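Local coordinates for protein 6-pyruvoyl tetrahydropterin synthase (PDB 1Y13) that belongs to the 6-pyruvoyl tetrahydropterin synthase family, binds a zinc ion and holds biopterin in pockets between its subunits, at residues Y68-S73 and K156-H161; H37-N42 and K131-E136; F31-A36 and K81-L86; Q140-Q145 and I163-S168. All coordinates share one frame; numbering follows the deposited sequence.

Contact 1: Y68-S73 and K156-H161. With BIO (biopterin), chain G.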
# COMPACT_ATOMS: atom_id res chain seq x y z
N TYR A 68 9.44 -21.33 -15.65
CA TYR A 68 8.84 -21.05 -14.35
C TYR A 68 9.46 -21.83 -13.20
O TYR A 68 9.94 -22.95 -13.40
CB TYR A 68 7.36 -21.46 -14.36
CG TYR A 68 6.47 -20.83 -15.39
CD1 TYR A 68 6.73 -19.56 -15.92
CD2 TYR A 68 5.33 -21.50 -15.82
CE1 TYR A 68 5.87 -18.99 -16.86
CE2 TYR A 68 4.46 -20.93 -16.75
CZ TYR A 68 4.74 -19.68 -17.27
OH TYR A 68 3.87 -19.12 -18.19
N VAL A 69 9.40 -21.27 -11.99
CA VAL A 69 9.56 -22.09 -10.80
C VAL A 69 8.34 -23.02 -10.76
O VAL A 69 8.47 -24.24 -10.69
CB VAL A 69 9.66 -21.26 -9.50
CG1 VAL A 69 9.53 -22.16 -8.27
CG2 VAL A 69 10.97 -20.49 -9.46
N ILE A 70 7.16 -22.39 -10.82
CA ILE A 70 5.84 -23.01 -11.01
C ILE A 70 4.92 -21.88 -11.53
O ILE A 70 5.15 -20.71 -11.23
CB ILE A 70 5.29 -23.69 -9.69
CG1 ILE A 70 4.02 -24.51 -9.96
CG2 ILE A 70 5.03 -22.68 -8.55
CD1 ILE A 70 3.74 -25.59 -8.93
N ASP A 71 3.91 -22.23 -12.32
CA ASP A 71 2.94 -21.26 -12.87
C ASP A 71 2.25 -20.47 -11.75
O ASP A 71 1.75 -21.05 -10.80
CB ASP A 71 1.90 -21.98 -13.72
CG ASP A 71 1.22 -21.06 -14.75
OD1 ASP A 71 0.92 -19.90 -14.43
OD2 ASP A 71 0.99 -21.50 -15.89
N PHE A 72 2.26 -19.14 -11.84
CA PHE A 72 1.59 -18.30 -10.85
C PHE A 72 0.12 -18.72 -10.73
O PHE A 72 -0.41 -18.77 -9.63
CB PHE A 72 1.62 -16.82 -11.24
CG PHE A 72 2.96 -16.13 -11.07
CD1 PHE A 72 3.63 -16.17 -9.86
CD2 PHE A 72 3.47 -15.34 -12.10
CE1 PHE A 72 4.84 -15.49 -9.71
CE2 PHE A 72 4.67 -14.65 -11.95
CZ PHE A 72 5.37 -14.74 -10.77
N SER A 73 -0.53 -19.06 -11.85
CA SER A 73 -1.95 -19.43 -11.85
C SER A 73 -2.29 -20.66 -11.00
O SER A 73 -3.36 -20.73 -10.41
CB SER A 73 -2.47 -19.62 -13.27
OG SER A 73 -1.94 -20.81 -13.81
N LYS A 156 7.53 -32.05 -6.03
CA LYS A 156 8.78 -32.80 -6.14
C LYS A 156 9.29 -32.96 -7.57
O LYS A 156 10.50 -32.95 -7.79
CB LYS A 156 8.67 -34.19 -5.51
CG LYS A 156 8.31 -34.19 -4.03
CD LYS A 156 9.25 -33.33 -3.17
CE LYS A 156 9.23 -33.81 -1.71
NZ LYS A 156 9.76 -35.23 -1.62
N SER A 157 8.39 -33.16 -8.52
CA SER A 157 8.80 -33.28 -9.93
C SER A 157 9.40 -31.96 -10.46
O SER A 157 10.25 -31.96 -11.36
CB SER A 157 7.63 -33.74 -10.81
OG SER A 157 6.56 -32.80 -10.79
N ARG A 158 8.96 -30.83 -9.90
CA ARG A 158 9.49 -29.52 -10.26
C ARG A 158 10.67 -29.12 -9.36
O ARG A 158 11.26 -28.06 -9.54
CB ARG A 158 8.38 -28.46 -10.26
CG ARG A 158 7.29 -28.78 -11.31
CD ARG A 158 6.35 -27.63 -11.59
NE ARG A 158 7.05 -26.45 -12.11
CZ ARG A 158 7.17 -26.12 -13.40
NH1 ARG A 158 6.63 -26.86 -14.35
NH2 ARG A 158 7.83 -25.01 -13.72
N HIS A 159 11.01 -29.98 -8.41
CA HIS A 159 12.13 -29.75 -7.49
C HIS A 159 11.91 -28.56 -6.54
O HIS A 159 12.86 -27.88 -6.14
CB HIS A 159 13.46 -29.59 -8.23
CG HIS A 159 13.96 -30.86 -8.86
ND1 HIS A 159 14.35 -31.95 -8.12
CD2 HIS A 159 14.19 -31.17 -10.16
CE1 HIS A 159 14.78 -32.90 -8.94
NE2 HIS A 159 14.69 -32.45 -10.18
N ILE A 160 10.66 -28.33 -6.20
CA ILE A 160 10.29 -27.36 -5.17
C ILE A 160 10.60 -27.98 -3.80
O ILE A 160 10.19 -29.11 -3.51
CB ILE A 160 8.80 -26.97 -5.32
CG1 ILE A 160 8.65 -26.09 -6.58
CG2 ILE A 160 8.28 -26.23 -4.05
CD1 ILE A 160 7.28 -26.16 -7.23
N HIS A 161 11.36 -27.26 -2.97
CA HIS A 161 11.89 -27.84 -1.73
C HIS A 161 11.47 -27.08 -0.48
O HIS A 161 11.77 -27.49 0.64
CB HIS A 161 13.42 -28.03 -1.79
CG HIS A 161 14.17 -26.80 -2.25
ND1 HIS A 161 14.28 -26.45 -3.58
CD2 HIS A 161 14.82 -25.84 -1.55
CE1 HIS A 161 14.97 -25.33 -3.68
NE2 HIS A 161 15.31 -24.94 -2.46
N1 BIO G . 4.08 -17.94 -13.92
N2 BIO G . 5.86 -18.42 -12.54
C2 BIO G . 5.35 -17.68 -13.56
N3 BIO G . 6.08 -16.72 -14.18
C4 BIO G . 5.58 -15.99 -15.21
O4 BIO G . 6.25 -15.11 -15.78
C4A BIO G . 4.19 -16.20 -15.65
C8A BIO G . 3.47 -17.23 -14.92
N8 BIO G . 2.21 -17.47 -15.28
C7 BIO G . 1.63 -16.80 -16.27
C6 BIO G . 2.26 -15.80 -16.95
N5 BIO G . 3.57 -15.52 -16.64
C9 BIO G . 1.49 -15.13 -18.08
O9 BIO G . 2.33 -14.42 -19.02
C10 BIO G . 0.38 -14.10 -17.76
O10 BIO G . 0.88 -12.92 -17.07
C11 BIO G . -0.90 -14.77 -17.24
O HOH W 1 10.76 -25.40 -9.30

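Contact 2: H37-N42 and K131-E136. With ZN (zinc ion), chain D; BIO (biopterin), chain E.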
# COMPACT_ATOMS: atom_id res chain seq x y z
N HIS A 37 -14.05 -15.23 15.60
CA HIS A 37 -13.32 -16.15 16.47
C HIS A 37 -13.14 -15.51 17.85
O HIS A 37 -13.42 -14.32 18.03
CB HIS A 37 -11.94 -16.51 15.86
CG HIS A 37 -10.84 -15.55 16.22
ND1 HIS A 37 -9.70 -15.94 16.88
CD2 HIS A 37 -10.71 -14.21 16.02
CE1 HIS A 37 -8.90 -14.90 17.06
NE2 HIS A 37 -9.49 -13.84 16.54
N PHE A 38 -12.66 -16.29 18.81
CA PHE A 38 -12.07 -15.72 19.99
C PHE A 38 -10.98 -16.64 20.46
O PHE A 38 -11.09 -17.86 20.32
CB PHE A 38 -13.12 -15.40 21.09
CG PHE A 38 -13.87 -16.61 21.60
CD1 PHE A 38 -13.35 -17.37 22.63
CD2 PHE A 38 -15.10 -16.98 21.06
CE1 PHE A 38 -14.04 -18.50 23.11
CE2 PHE A 38 -15.79 -18.08 21.52
CZ PHE A 38 -15.26 -18.85 22.54
N ILE A 39 -9.91 -16.07 20.98
CA ILE A 39 -8.86 -16.87 21.59
C ILE A 39 -9.19 -17.28 23.02
O ILE A 39 -9.72 -16.52 23.80
CB ILE A 39 -7.50 -16.17 21.43
CG1 ILE A 39 -6.95 -16.53 20.04
CG2 ILE A 39 -6.54 -16.61 22.53
CD1 ILE A 39 -6.06 -15.49 19.44
N ALA A 40 -8.92 -18.55 23.33
CA ALA A 40 -9.06 -19.04 24.69
C ALA A 40 -7.91 -20.00 24.98
O ALA A 40 -7.67 -20.91 24.21
CB ALA A 40 -10.42 -19.71 24.85
N TYR A 41 -7.17 -19.74 26.06
CA TYR A 41 -6.13 -20.65 26.54
C TYR A 41 -6.20 -20.66 28.07
O TYR A 41 -7.11 -20.03 28.63
CB TYR A 41 -4.75 -20.26 26.01
CG TYR A 41 -4.31 -18.82 26.26
CD1 TYR A 41 -3.69 -18.46 27.47
CD2 TYR A 41 -4.46 -17.85 25.28
CE1 TYR A 41 -3.26 -17.17 27.69
CE2 TYR A 41 -4.02 -16.55 25.48
CZ TYR A 41 -3.43 -16.21 26.70
OH TYR A 41 -3.00 -14.93 26.91
N ASN A 42 -5.29 -21.36 28.74
CA ASN A 42 -5.42 -21.49 30.20
C ASN A 42 -5.45 -20.15 30.94
O ASN A 42 -4.53 -19.36 30.86
CB ASN A 42 -4.34 -22.39 30.80
CG ASN A 42 -4.65 -23.86 30.60
OD1 ASN A 42 -5.65 -24.37 31.13
ND2 ASN A 42 -3.80 -24.55 29.84
N LYS A 131 -5.81 -26.26 18.23
CA LYS A 131 -6.10 -26.07 19.65
C LYS A 131 -6.55 -24.66 19.98
O LYS A 131 -7.32 -24.45 20.91
CB LYS A 131 -4.92 -26.44 20.57
CG LYS A 131 -4.27 -27.77 20.33
CD LYS A 131 -3.20 -28.08 21.40
CE LYS A 131 -3.78 -28.49 22.77
NZ LYS A 131 -2.72 -29.31 23.53
N HIS A 132 -6.04 -23.68 19.23
CA HIS A 132 -6.43 -22.29 19.38
C HIS A 132 -6.65 -21.67 18.01
O HIS A 132 -5.96 -22.00 17.06
CB HIS A 132 -5.36 -21.46 20.11
CG HIS A 132 -4.78 -22.12 21.30
ND1 HIS A 132 -3.83 -23.11 21.22
CD2 HIS A 132 -5.00 -21.93 22.62
CE1 HIS A 132 -3.49 -23.51 22.43
NE2 HIS A 132 -4.20 -22.81 23.30
N SER A 133 -7.61 -20.75 17.91
CA SER A 133 -7.82 -20.01 16.67
C SER A 133 -6.84 -18.82 16.55
O SER A 133 -7.23 -17.72 16.20
CB SER A 133 -9.27 -19.55 16.52
OG SER A 133 -9.67 -18.75 17.63
N SER A 134 -5.58 -19.06 16.85
CA SER A 134 -4.56 -18.05 16.67
C SER A 134 -4.15 -18.07 15.21
O SER A 134 -4.32 -19.06 14.50
CB SER A 134 -3.35 -18.33 17.56
OG SER A 134 -2.64 -19.50 17.12
N THR A 135 -3.59 -16.96 14.77
CA THR A 135 -3.09 -16.76 13.42
C THR A 135 -2.00 -17.78 13.06
O THR A 135 -2.02 -18.34 11.96
CB THR A 135 -2.60 -15.27 13.28
OG1 THR A 135 -3.61 -14.41 13.83
CG2 THR A 135 -2.43 -14.88 11.86
N GLU A 136 -1.07 -18.02 14.00
CA GLU A 136 -0.08 -19.10 13.89
C GLU A 136 -0.71 -20.47 13.61
O GLU A 136 -0.32 -21.13 12.68
CB GLU A 136 0.78 -19.21 15.17
CG GLU A 136 1.71 -18.03 15.44
CD GLU A 136 1.09 -17.00 16.38
OE1 GLU A 136 -0.12 -16.73 16.24
OE2 GLU A 136 1.81 -16.49 17.27
ZN ZN D . -8.49 -11.85 17.10
N1 BIO E . -1.12 -12.93 19.06
N2 BIO E . 0.61 -14.19 18.15
C2 BIO E . -0.71 -13.87 18.19
N3 BIO E . -1.63 -14.44 17.38
C4A BIO E . -3.48 -13.17 18.30
C8A BIO E . -2.44 -12.57 19.16
N8 BIO E . -2.82 -11.64 20.06
C7 BIO E . -4.11 -11.24 20.20
C6 BIO E . -5.09 -11.77 19.39
N5 BIO E . -4.75 -12.72 18.48
C9 BIO E . -6.54 -11.34 19.54
O9 BIO E . -7.49 -12.39 19.15
C10 BIO E . -6.88 -10.01 18.78
O10 BIO E . -7.40 -10.28 17.47
C11 BIO E . -5.74 -8.98 18.65
O HOH W 2 -12.40 -19.20 17.77
O HOH W 3 -9.27 -20.26 20.57
O HOH W 4 -8.90 -22.64 22.42

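Contact 3: F31-A36 and K81-L86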
# COMPACT_ATOMS: atom_id res chain seq x y z
N PHE A 31 -7.06 -13.02 -1.63
CA PHE A 31 -6.74 -14.24 -0.89
C PHE A 31 -7.12 -14.04 0.59
O PHE A 31 -6.25 -14.03 1.47
CB PHE A 31 -5.26 -14.62 -0.99
CG PHE A 31 -4.73 -14.68 -2.40
CD1 PHE A 31 -5.57 -14.96 -3.49
CD2 PHE A 31 -3.37 -14.51 -2.64
CE1 PHE A 31 -5.08 -15.02 -4.79
CE2 PHE A 31 -2.86 -14.57 -3.95
CZ PHE A 31 -3.70 -14.83 -5.02
N SER A 32 -8.42 -13.91 0.84
CA SER A 32 -8.91 -13.58 2.16
C SER A 32 -10.03 -14.49 2.64
O SER A 32 -10.75 -15.07 1.84
CB SER A 32 -9.43 -12.14 2.16
OG SER A 32 -8.33 -11.27 1.98
N PHE A 33 -10.14 -14.61 3.95
CA PHE A 33 -11.31 -15.17 4.55
C PHE A 33 -11.74 -14.28 5.73
O PHE A 33 -10.91 -13.91 6.57
CB PHE A 33 -11.11 -16.65 4.94
CG PHE A 33 -9.87 -16.94 5.75
CD1 PHE A 33 -8.64 -17.12 5.13
CD2 PHE A 33 -9.96 -17.13 7.12
CE1 PHE A 33 -7.50 -17.40 5.87
CE2 PHE A 33 -8.82 -17.43 7.88
CZ PHE A 33 -7.59 -17.57 7.26
N ASN A 34 -13.02 -13.92 5.76
CA ASN A 34 -13.53 -13.03 6.79
C ASN A 34 -14.28 -13.85 7.83
O ASN A 34 -15.38 -14.33 7.54
CB ASN A 34 -14.44 -11.92 6.20
CG ASN A 34 -13.82 -11.25 4.97
OD1 ASN A 34 -12.60 -11.10 4.86
ND2 ASN A 34 -14.65 -10.85 4.05
N CYS A 35 -13.69 -14.00 9.01
CA CYS A 35 -14.19 -14.94 10.03
C CYS A 35 -14.34 -14.32 11.42
O CYS A 35 -13.64 -13.36 11.75
CB CYS A 35 -13.22 -16.12 10.14
SG CYS A 35 -13.30 -17.19 8.70
N ALA A 36 -15.23 -14.89 12.21
CA ALA A 36 -15.32 -14.60 13.62
C ALA A 36 -14.51 -15.62 14.42
O ALA A 36 -14.30 -16.75 13.96
CB ALA A 36 -16.81 -14.59 14.08
N LYS A 81 -8.91 -21.44 -3.30
CA LYS A 81 -9.73 -22.57 -2.91
C LYS A 81 -9.73 -22.76 -1.40
O LYS A 81 -10.78 -22.94 -0.79
CB LYS A 81 -9.21 -23.84 -3.58
CG LYS A 81 -10.07 -25.06 -3.36
CD LYS A 81 -9.51 -26.22 -4.16
CE LYS A 81 -10.28 -27.49 -3.85
NZ LYS A 81 -9.80 -28.63 -4.68
N VAL A 82 -8.56 -22.71 -0.78
CA VAL A 82 -8.47 -22.93 0.67
C VAL A 82 -9.12 -21.77 1.44
O VAL A 82 -9.85 -22.01 2.41
CB VAL A 82 -7.01 -23.26 1.13
CG1 VAL A 82 -6.92 -23.32 2.63
CG2 VAL A 82 -6.57 -24.61 0.55
N CYS A 83 -8.92 -20.54 0.97
CA CYS A 83 -9.54 -19.37 1.56
C CYS A 83 -11.07 -19.42 1.47
O CYS A 83 -11.75 -19.06 2.43
CB CYS A 83 -9.03 -18.09 0.86
SG CYS A 83 -7.29 -17.62 1.23
N ASN A 84 -11.59 -19.80 0.31
CA ASN A 84 -13.01 -19.92 0.09
C ASN A 84 -13.71 -20.86 1.09
O ASN A 84 -14.83 -20.58 1.49
CB ASN A 84 -13.31 -20.34 -1.34
CG ASN A 84 -13.09 -19.20 -2.35
OD1 ASN A 84 -12.93 -18.03 -1.96
ND2 ASN A 84 -13.07 -19.53 -3.65
N LYS A 85 -13.03 -21.93 1.50
CA LYS A 85 -13.62 -22.90 2.43
C LYS A 85 -13.79 -22.29 3.82
O LYS A 85 -14.74 -22.60 4.52
CB LYS A 85 -12.77 -24.16 2.53
CG LYS A 85 -12.90 -25.11 1.35
N LEU A 86 -12.86 -21.44 4.21
CA LEU A 86 -12.87 -20.81 5.52
C LEU A 86 -13.81 -19.58 5.60
O LEU A 86 -14.44 -19.32 6.65
CB LEU A 86 -11.44 -20.40 5.90
CG LEU A 86 -10.56 -21.42 6.64
CD1 LEU A 86 -10.75 -22.78 6.10
CD2 LEU A 86 -9.08 -21.09 6.53
O HOH W 5 -12.26 -16.09 -0.06

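Contact 4: Q140-Q145 and I163-S168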
# COMPACT_ATOMS: atom_id res chain seq x y z
N GLN A 140 -0.64 -22.79 10.13
CA GLN A 140 -0.20 -24.18 10.04
C GLN A 140 -1.23 -25.05 9.34
O GLN A 140 -0.88 -25.85 8.46
CB GLN A 140 0.12 -24.74 11.44
CG GLN A 140 1.24 -23.99 12.16
CD GLN A 140 1.61 -24.59 13.52
OE1 GLN A 140 0.75 -24.84 14.37
NE2 GLN A 140 2.89 -24.81 13.73
N TYR A 141 -2.50 -24.90 9.71
CA TYR A 141 -3.56 -25.63 9.04
C TYR A 141 -3.64 -25.27 7.53
O TYR A 141 -3.74 -26.15 6.68
CB TYR A 141 -4.93 -25.40 9.72
CG TYR A 141 -6.08 -25.94 8.92
CD1 TYR A 141 -6.43 -27.30 8.98
CD2 TYR A 141 -6.82 -25.10 8.09
CE1 TYR A 141 -7.50 -27.81 8.23
CE2 TYR A 141 -7.91 -25.61 7.34
CZ TYR A 141 -8.23 -26.94 7.42
OH TYR A 141 -9.28 -27.41 6.66
N ILE A 142 -3.60 -23.98 7.21
CA ILE A 142 -3.62 -23.55 5.81
C ILE A 142 -2.43 -24.13 5.00
O ILE A 142 -2.61 -24.63 3.87
CB ILE A 142 -3.72 -22.04 5.72
CG1 ILE A 142 -5.15 -21.61 6.11
CG2 ILE A 142 -3.41 -21.57 4.30
CD1 ILE A 142 -5.28 -20.17 6.29
N LEU A 143 -1.26 -24.13 5.61
CA LEU A 143 -0.05 -24.65 4.95
C LEU A 143 -0.22 -26.11 4.60
O LEU A 143 0.05 -26.51 3.47
CB LEU A 143 1.18 -24.45 5.84
CG LEU A 143 2.54 -25.00 5.35
CD1 LEU A 143 3.05 -24.25 4.15
CD2 LEU A 143 3.53 -24.93 6.43
N ASN A 144 -0.68 -26.91 5.57
CA ASN A 144 -0.92 -28.33 5.32
C ASN A 144 -1.95 -28.54 4.21
O ASN A 144 -1.70 -29.29 3.28
CB ASN A 144 -1.33 -29.03 6.61
CG ASN A 144 -0.22 -29.03 7.67
OD1 ASN A 144 0.96 -28.97 7.35
ND2 ASN A 144 -0.61 -29.12 8.94
N GLN A 145 -3.08 -27.85 4.28
CA GLN A 145 -4.09 -27.89 3.20
C GLN A 145 -3.53 -27.56 1.82
O GLN A 145 -3.83 -28.25 0.85
CB GLN A 145 -5.25 -26.92 3.50
CG GLN A 145 -6.09 -27.31 4.69
CD GLN A 145 -6.76 -28.66 4.50
OE1 GLN A 145 -6.45 -29.63 5.21
NE2 GLN A 145 -7.67 -28.73 3.53
N ILE A 163 8.23 -24.30 1.12
CA ILE A 163 6.95 -23.61 0.99
C ILE A 163 6.71 -22.77 2.25
O ILE A 163 6.96 -23.21 3.37
CB ILE A 163 5.81 -24.62 0.79
CG1 ILE A 163 6.01 -25.37 -0.52
CG2 ILE A 163 4.46 -23.93 0.71
CD1 ILE A 163 5.18 -26.60 -0.65
N GLU A 164 6.21 -21.56 2.05
CA GLU A 164 6.00 -20.63 3.14
C GLU A 164 4.69 -19.90 2.92
O GLU A 164 4.40 -19.43 1.81
CB GLU A 164 7.15 -19.64 3.15
CG GLU A 164 7.20 -18.72 4.34
CD GLU A 164 8.24 -17.64 4.14
OE1 GLU A 164 9.45 -17.90 4.35
OE2 GLU A 164 7.84 -16.52 3.76
N ILE A 165 3.88 -19.81 3.97
CA ILE A 165 2.72 -18.94 3.91
C ILE A 165 2.76 -17.89 5.01
O ILE A 165 3.23 -18.14 6.13
CB ILE A 165 1.34 -19.69 3.96
CG1 ILE A 165 1.09 -20.28 5.32
CG2 ILE A 165 1.18 -20.79 2.93
CD1 ILE A 165 -0.30 -20.05 5.74
N SER A 166 2.27 -16.71 4.69
CA SER A 166 2.05 -15.68 5.66
C SER A 166 0.56 -15.55 5.82
O SER A 166 -0.18 -15.49 4.83
CB SER A 166 2.61 -14.36 5.15
OG SER A 166 4.01 -14.33 5.31
N VAL A 167 0.10 -15.48 7.06
CA VAL A 167 -1.31 -15.24 7.32
C VAL A 167 -1.39 -13.98 8.17
O VAL A 167 -0.88 -13.97 9.29
CB VAL A 167 -2.02 -16.40 8.06
CG1 VAL A 167 -3.51 -16.07 8.24
CG2 VAL A 167 -1.90 -17.70 7.31
N SER A 168 -2.02 -12.93 7.64
CA SER A 168 -2.23 -11.75 8.45
C SER A 168 -3.63 -11.74 9.06
O SER A 168 -4.61 -12.05 8.37
CB SER A 168 -1.97 -10.49 7.64
OG SER A 168 -2.93 -10.36 6.62

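Contact 1: Y68-S73 and K156-H161
The turn around Val69 faces the end of helix 152-157 at Arg158, and their CA atoms are 7.4 Å apart. The helix closes in a Schellman motif at His159, which has positive phi. The opposing turn leads into helix 72-86, where Asp71 is the N-cap and accepts a bond from Ser73 N through OD1. Arg158 makes the polar link. Its chain bends at chi3 (61°) and brings one edge of the guanidinium to two successive carbonyls. NE donates to Val69 O at 3.0 Å, and this oxygen lies in the guanidinium plane. NH2 adds weak bonds to Tyr68 O and Val69 O, and it also forms a salt bridge with Asp66. A water lies between Val69 O and Arg158 O. Beside this polar link, Ile70 CD1 meets Ile160 CD1 at 4.0 Å, the two side chains crossing at about a right angle. The turn held this way forms part of a biopterin pocket, and Glu136 of a neighbouring subunit bonds the same ligand. The pterin rings lie between the Tyr68 and Phe72 rings. Ile70 O accepts from biopterin N2 at 2.7 Å, and Phe72 N donates to biopterin N1 at 3.0 Å with an angle of 167°.

Contact 2: H37-N42 and K131-E136
His37 joins the zinc ion to Ser133, one ring nitrogen for each. NE2 of His37 binds the metal at 2.3 Å. His49 and His51 are the other protein ligands, and biopterin O9 and O10 complete the zinc shell. On the far side of the His37 ring, ND1 donates to Ser133 OG at 2.9 Å, with an N-H...O angle of 163°. The hydroxyl lies in the ring plane, at its edge, so the bond helps to fix the rotation of the imidazole. Ser133 OG is placed between its own backbone N and carbonyl carbon (chi1 57°), on an inverse gamma turn centred on this residue. A water joins the hydroxyl to Phe38 N. Another water links Ser133 N to Phe38 O and Ala40 N.

Ile39 CD1 reaches to 3.2 Å from biopterin N5, while its CG1 packs 4.0 Å from Ser133 O. Glu136 holds the other end of the ligand: OE1 accepts from N3 at 3.0 Å and OE2 from N2 at 2.7 Å. OE2 also accepts from Val69 N of a neighbouring subunit.

Further out, His132 CD2 lies 3.3 Å from Ala40 O, near the plane of the imidazole, and Glu137 takes the bond from His132 ND1. Ser134 is the N-cap of helix 135-150, and its OG bonds to Glu137 N and to Gly67 O of the neighbouring subunit. The arrangement is the three-histidine zinc site of the 6-pyruvoyl tetrahydropterin synthase family, set in a pocket at a subunit interface.

Contact 3: F31-A36 and K81-L86
Phe33 has its CG between the backbone N and the carbonyl carbon (chi1 51°), which lays the ring alongside Leu86. The two side chains point the same way, and Leu86 CD2 sits over the centre of one ring face. This is a CH-pi contact, 3.8 Å from CD2 to the Phe33 centroid and only 9° off the ring normal. Leu86 CB adds to it, packing 3.8 Å from Phe33 CD2.

Cys83 approaches the same ring from the side. Its SG lies at the ring edge, 5.5 Å from the Phe33 centroid. This is a sulfur-aromatic contact. The same sulfur rests 3.6 Å from Phe31 C, where the chain turns a corner, so one cysteine packs against both the aromatic ring and the bend. Cys35 SG lies in the plane of the Phe33 ring, at its edge, and makes a close contact of 3.2 Å with Leu86 O. The hydrogen bond to Leu86 O comes from His89 ND1. A water bridges Ser32 O and Asn84 OD1 at the margin.

Strand 32-36 and helix 81-86 run nearly parallel, 11° apart, with their axes 7.0 Å from each other at closest approach. Phe33 also touches Ile138 of helix 135-150, and its backbone pairs with Tyr53 of strand 49-62. The contact is apolar packing of the last turns of helix 72-86 on the antiparallel sheet. Two helices laid over such a sheet are the hallmark of the tunnelling fold (T-fold), to which this family belongs.

Contact 4: Q140-Q145 and I163-S168
Ile142 and Ile165 set their side chains at about a right angle to each other. The branch methyl CG2 of Ile142 meets the end of Ile165, CD1, at 3.7 Å. Ile165 reaches it because its CG1 stands between the backbone N and the carbonyl carbon (chi1 70°), which turns the long branch toward Ile142 and leaves CG2 for another neighbour. That neighbour is Leu143. Its CG is anti to the backbone N (chi1 177°), and its CD1 is carried over the strand to two isoleucines at once. CD1 lies 3.7 Å from Ile163 CG2 and 4.1 Å from Ile165 CG2. Both pairs of side chains run at a slant to each other. The long branch of Ile142 leads in the other direction along the strand, where its CD1 comes to 4.3 Å from Val167 CG2, a looser approach.

Ile163, Ile165 and Val167 thus offer one face of the strand to the helix, while Glu164 points its CB the other way. All five touching residues are buried, and the contact is wholly apolar. The axes of helix 140-145 and strand 163-168 pass 8.8 Å apart at an angle of 140°. Strand 162-168 runs between strands 49-62 and 173-180 of the antiparallel sheet. Leu57 and Val177 from those strands flank Ile165, and Leu146 and Ile147 from the next turn of helix 135-150 extend the packing along Ile165 and Ile163.

In the fold
Along the chain, contact 2 closes before contact 4 opens, and so does contact 3. Contact 1 interleaves with all the others. Contacts 3 and 4 lie closest, with centres 12 Å apart, and touch where Ile142 packs on Phe33 and Leu86. Together they lay helices 72-86 and 135-150 on one antiparallel sheet. Contact 2 shares strand 21-41 with contact 3 and helix 135-150 with contact 4. Contacts 1 and 2 sit on opposite sides of the chain's centre, their centres 33 Å apart. Each supplies part of a biopterin pocket completed by a neighbouring subunit, so one chain contributes to two separate pockets of the six-chain assembly.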